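Local coordinates for predicted ATPase of the ABC class (Vibrio vulnificus, PDB 5D6A), which probably hydrolyses ATP as an ABC-class ATPase and is seen as a dimer with the ATP analogue AMP-PNP bound, at residues 311-316 against 329-334; 317-322 against 454-459. One frame throughout, in Å; residues are numbered along the deposited sequence.

Contact 1: 311-316 against 329-334; sequences VHHLNL and TADFTT
Val311 and His313-Leu314 pair with Thr334 and Phe332 in a short antiparallel strand pair joined by a long loop, with a G1 beta bulge. The strands belong to the P-loop ATPase domain. His313 and Leu314 both face Phe332, and the register slips by one residue there. Val311 with Thr334 and Leu314 with Phe332 are hydrogen-bonded pairs, each closed by two backbone bonds. Beyond them, Leu316 N reaches Thr329 O at 2.8 Å.

One face carries Val311, Leu314, Phe332 and Thr334 and is mostly apolar. With its CG trans to the backbone N (chi1 -179°), the Phe332 ring meets both Val311 and Leu316. Val311 crosses it at about a right angle, with CG1 at the ring edge, 3.9 Å from CD2. Leu316 comes in at a slant, and its CD1 lies 3.7 Å from the same Phe332 CD2. Leu314 packs on helix 339-352. Phe268 of the second subunit makes an edge-to-face contact with the Phe332 ring and also packs on Thr334. Thr334 lies close to a bound AMP-PNP, consistent with this end of the strand pair lying at a nucleotide-bearing subunit interface.

At the bulge, a polar group forms round the His313 ring. Thr333 OG1 sits over the middle of one ring face, 3.3 Å above the plane, and also accepts a bond from His313 N. The Asp331 carboxylate runs side by side with the imidazole, their planes 29° apart. Held from two directions, the ring is probably fixed in its rotation. His313 ND1 donates to the syn side of Asp331 OD1 at 2.9 Å, nearly in the ring plane.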
# COMPACT_ATOMS: atom_id res chain seq x y z
N VAL A 311 -7.42 14.14 9.71
CA VAL A 311 -7.40 15.53 9.24
C VAL A 311 -7.43 16.41 10.47
O VAL A 311 -8.25 16.18 11.36
CB VAL A 311 -8.61 15.84 8.34
CG1 VAL A 311 -8.58 17.30 7.90
CG2 VAL A 311 -8.62 14.92 7.13
N HIS A 312 -6.56 17.42 10.52
CA HIS A 312 -6.47 18.28 11.71
C HIS A 312 -6.93 19.73 11.54
O HIS A 312 -6.36 20.48 10.76
CB HIS A 312 -5.04 18.28 12.23
CG HIS A 312 -4.53 16.93 12.62
ND1 HIS A 312 -4.92 16.30 13.78
CD2 HIS A 312 -3.63 16.11 12.03
CE1 HIS A 312 -4.30 15.14 13.88
NE2 HIS A 312 -3.50 15.00 12.84
N HIS A 313 -7.96 20.09 12.29
CA HIS A 313 -8.49 21.45 12.33
C HIS A 313 -8.34 22.23 11.03
O HIS A 313 -7.84 23.36 11.01
CB HIS A 313 -7.82 22.20 13.48
CG HIS A 313 -8.00 21.53 14.81
ND1 HIS A 313 -9.08 21.77 15.62
CD2 HIS A 313 -7.25 20.60 15.44
CE1 HIS A 313 -8.98 21.03 16.71
NE2 HIS A 313 -7.88 20.31 16.63
N LEU A 314 -8.81 21.62 9.94
CA LEU A 314 -8.73 22.20 8.61
C LEU A 314 -10.07 22.82 8.22
O LEU A 314 -11.12 22.26 8.53
CB LEU A 314 -8.35 21.10 7.62
CG LEU A 314 -8.05 21.48 6.17
CD1 LEU A 314 -6.84 22.41 6.11
CD2 LEU A 314 -7.79 20.23 5.36
N ASN A 315 -10.02 23.96 7.54
CA ASN A 315 -11.22 24.66 7.09
C ASN A 315 -11.61 24.19 5.69
O ASN A 315 -10.88 24.43 4.73
CB ASN A 315 -10.97 26.18 7.09
CG ASN A 315 -12.23 26.99 6.76
OD1 ASN A 315 -13.20 26.47 6.22
ND2 ASN A 315 -12.20 28.27 7.09
N LEU A 316 -12.76 23.53 5.59
CA LEU A 316 -13.23 23.02 4.31
C LEU A 316 -14.49 23.74 3.83
O LEU A 316 -15.24 23.21 3.00
CB LEU A 316 -13.51 21.52 4.44
CG LEU A 316 -12.34 20.69 4.97
CD1 LEU A 316 -12.72 19.22 5.09
CD2 LEU A 316 -11.12 20.85 4.08
N THR A 329 -17.56 23.01 9.70
CA THR A 329 -16.91 22.83 8.41
C THR A 329 -15.69 23.74 8.28
O THR A 329 -14.87 23.55 7.38
CB THR A 329 -17.87 23.14 7.24
OG1 THR A 329 -18.32 24.50 7.32
CG2 THR A 329 -19.06 22.21 7.26
N ALA A 330 -15.58 24.72 9.18
CA ALA A 330 -14.46 25.65 9.18
C ALA A 330 -13.33 25.18 10.10
O ALA A 330 -12.24 25.77 10.10
CB ALA A 330 -14.92 27.04 9.59
N ASP A 331 -13.58 24.12 10.86
CA ASP A 331 -12.61 23.57 11.80
C ASP A 331 -12.80 22.05 11.84
O ASP A 331 -13.04 21.47 12.90
CB ASP A 331 -12.83 24.20 13.18
CG ASP A 331 -11.79 23.78 14.21
OD1 ASP A 331 -10.68 23.37 13.83
OD2 ASP A 331 -12.09 23.88 15.42
N PHE A 332 -12.68 21.43 10.67
CA PHE A 332 -12.89 19.99 10.54
C PHE A 332 -11.71 19.15 11.05
O PHE A 332 -10.56 19.38 10.67
CB PHE A 332 -13.20 19.64 9.07
CG PHE A 332 -13.45 18.18 8.84
CD1 PHE A 332 -14.66 17.60 9.18
CD2 PHE A 332 -12.47 17.38 8.26
CE1 PHE A 332 -14.89 16.25 8.97
CE2 PHE A 332 -12.69 16.03 8.05
CZ PHE A 332 -13.90 15.46 8.40
N THR A 333 -12.03 18.18 11.91
CA THR A 333 -11.04 17.29 12.50
C THR A 333 -11.60 15.87 12.59
O THR A 333 -12.77 15.69 12.91
CB THR A 333 -10.65 17.76 13.92
OG1 THR A 333 -10.11 19.09 13.86
CG2 THR A 333 -9.63 16.83 14.56
N THR A 334 -10.76 14.87 12.29
CA THR A 334 -11.18 13.47 12.34
C THR A 334 -9.99 12.50 12.29
O THR A 334 -8.88 12.90 11.95
CB THR A 334 -12.14 13.13 11.18
OG1 THR A 334 -12.61 11.78 11.32
CG2 THR A 334 -11.44 13.28 9.84

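Contact 2: 317-322 against 454-459; sequences SNYINH and APLVTF
Asn318 and Val457 join two irregular loops of the P-loop ATPase domain by a pair of hydrogen bonds between the Asn318 side-chain amide and the backbone N and O of Val457. Neither segment is helix or strand here. The Asn318 amide uses both its ends on one residue. ND2 donates to Val457 O at 2.8 Å in a nearly straight bond, N-H...O angle 172°. The acceptor lies in the amide plane. The return bond, from Val457 N to Asn318 OD1, is longer at 3.3 Å. Its donor sits above the carbonyl plane of Asn318, 42° out of it, so it misses the lone pairs. The first bond therefore has the better geometry, and the two together satisfy both backbone polar atoms of Val457.

Asn318 is buried, and Leu456 and Phe459 pack against its amide. Leu456 crosses it at about a right angle and brings CD1 to 3.3 Å from ND2. Phe459 approaches obliquely, with CE2 3.5 Å from Asn318 ND2. Val457 O also lies over the rim of the Phe459 ring. The Asn318 CB already points toward 454-459, and CG, anti to the carbonyl carbon (chi1 -64°), carries the amide on to Val457.

Ser317 OG finds its partner outside the two segments, in Asn315 OD1. Leu456 packs on Gln396, Leu397 and Glu400 of helix 390-401, while Gln348 of helix 339-352 touches Asn318, Tyr319 and Phe459. Val457 CB lies 3.6 Å from Asn318 OD1.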
# COMPACT_ATOMS: atom_id res chain seq x y z
N SER A 317 -14.71 24.95 4.33
CA SER A 317 -15.89 25.74 3.96
C SER A 317 -16.07 25.90 2.45
O SER A 317 -17.19 25.94 1.96
CB SER A 317 -15.83 27.13 4.61
OG SER A 317 -15.80 27.02 6.02
N ASN A 318 -14.96 26.00 1.73
CA ASN A 318 -15.01 26.17 0.27
C ASN A 318 -15.52 24.95 -0.49
O ASN A 318 -15.87 25.06 -1.66
CB ASN A 318 -13.63 26.55 -0.27
CG ASN A 318 -13.15 27.89 0.24
OD1 ASN A 318 -13.93 28.71 0.74
ND2 ASN A 318 -11.85 28.14 0.11
N TYR A 319 -15.56 23.79 0.16
CA TYR A 319 -16.02 22.58 -0.51
C TYR A 319 -17.16 21.90 0.24
O TYR A 319 -18.21 21.63 -0.35
CB TYR A 319 -14.84 21.62 -0.70
CG TYR A 319 -13.66 22.30 -1.37
CD1 TYR A 319 -13.67 22.55 -2.74
CD2 TYR A 319 -12.56 22.73 -0.64
CE1 TYR A 319 -12.61 23.19 -3.36
CE2 TYR A 319 -11.50 23.36 -1.25
CZ TYR A 319 -11.53 23.59 -2.61
OH TYR A 319 -10.48 24.22 -3.24
N ILE A 320 -16.96 21.63 1.52
CA ILE A 320 -18.00 21.01 2.34
C ILE A 320 -18.81 22.10 3.02
O ILE A 320 -18.26 23.00 3.65
CB ILE A 320 -17.39 20.06 3.39
CG1 ILE A 320 -16.57 18.97 2.67
CG2 ILE A 320 -18.49 19.43 4.24
CD1 ILE A 320 -15.88 18.00 3.60
N ASN A 321 -20.13 22.02 2.88
CA ASN A 321 -21.03 23.03 3.44
C ASN A 321 -21.70 22.59 4.75
O ASN A 321 -21.86 23.40 5.66
CB ASN A 321 -22.10 23.39 2.40
CG ASN A 321 -21.50 23.99 1.14
OD1 ASN A 321 -20.47 24.66 1.19
ND2 ASN A 321 -22.15 23.76 0.01
N HIS A 322 -22.10 21.32 4.82
CA HIS A 322 -22.75 20.78 6.01
C HIS A 322 -22.16 19.44 6.43
O HIS A 322 -21.68 18.66 5.60
CB HIS A 322 -24.26 20.62 5.76
CG HIS A 322 -25.00 19.98 6.89
ND1 HIS A 322 -25.54 20.70 7.94
CD2 HIS A 322 -25.29 18.68 7.14
CE1 HIS A 322 -26.13 19.88 8.78
NE2 HIS A 322 -25.99 18.64 8.32
N ALA A 454 -20.20 30.74 -5.56
CA ALA A 454 -19.87 31.42 -4.31
C ALA A 454 -18.37 31.78 -4.33
O ALA A 454 -17.60 31.14 -5.04
CB ALA A 454 -20.19 30.54 -3.12
N PRO A 455 -17.96 32.79 -3.54
CA PRO A 455 -16.56 33.23 -3.56
C PRO A 455 -15.59 32.28 -2.85
O PRO A 455 -15.82 31.91 -1.71
CB PRO A 455 -16.61 34.56 -2.82
CG PRO A 455 -17.74 34.41 -1.86
CD PRO A 455 -18.74 33.50 -2.51
N LEU A 456 -14.51 31.91 -3.54
CA LEU A 456 -13.49 31.04 -2.98
C LEU A 456 -12.71 31.84 -1.94
O LEU A 456 -12.03 32.81 -2.28
CB LEU A 456 -12.54 30.56 -4.07
CG LEU A 456 -11.42 29.61 -3.65
CD1 LEU A 456 -11.99 28.28 -3.20
CD2 LEU A 456 -10.44 29.38 -4.80
N VAL A 457 -12.82 31.45 -0.67
CA VAL A 457 -12.18 32.17 0.42
C VAL A 457 -10.78 31.64 0.77
O VAL A 457 -10.60 30.44 0.96
CB VAL A 457 -13.05 32.12 1.69
CG1 VAL A 457 -12.43 32.95 2.82
CG2 VAL A 457 -14.46 32.62 1.38
N THR A 458 -9.82 32.55 0.86
CA THR A 458 -8.45 32.22 1.24
C THR A 458 -8.37 32.31 2.76
O THR A 458 -8.92 33.24 3.35
CB THR A 458 -7.44 33.20 0.61
OG1 THR A 458 -7.47 33.08 -0.81
CG2 THR A 458 -6.02 32.93 1.11
N PHE A 459 -7.69 31.36 3.40
CA PHE A 459 -7.59 31.33 4.86
C PHE A 459 -6.14 31.41 5.34
O PHE A 459 -5.22 31.03 4.62
CB PHE A 459 -8.19 30.04 5.41
CG PHE A 459 -9.55 29.72 4.87
CD1 PHE A 459 -10.66 30.42 5.29
CD2 PHE A 459 -9.71 28.70 3.95
CE1 PHE A 459 -11.92 30.12 4.79
CE2 PHE A 459 -10.97 28.39 3.44
CZ PHE A 459 -12.07 29.11 3.87

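How the contacts relate
From the N terminus, the chain enters contact 1 at 311-316 and runs straight on into 317-322, the first half of contact 2. It then returns at 329-334 and closes a loop of 12 residues, which holds 317-322. Contact 2 closes only at 454-459, after 131 intervening residues, so the two contacts cross. Contact 1 shapes a local strand pair beside helix 339-352 and the second subunit. Contact 2 ties the start of that loop to the loop after helix 434-443, near helix 390-401. Their centres are about 12 Å apart, and they touch directly where Asn315 ND2 lies 3.0 Å from Phe459 CE1.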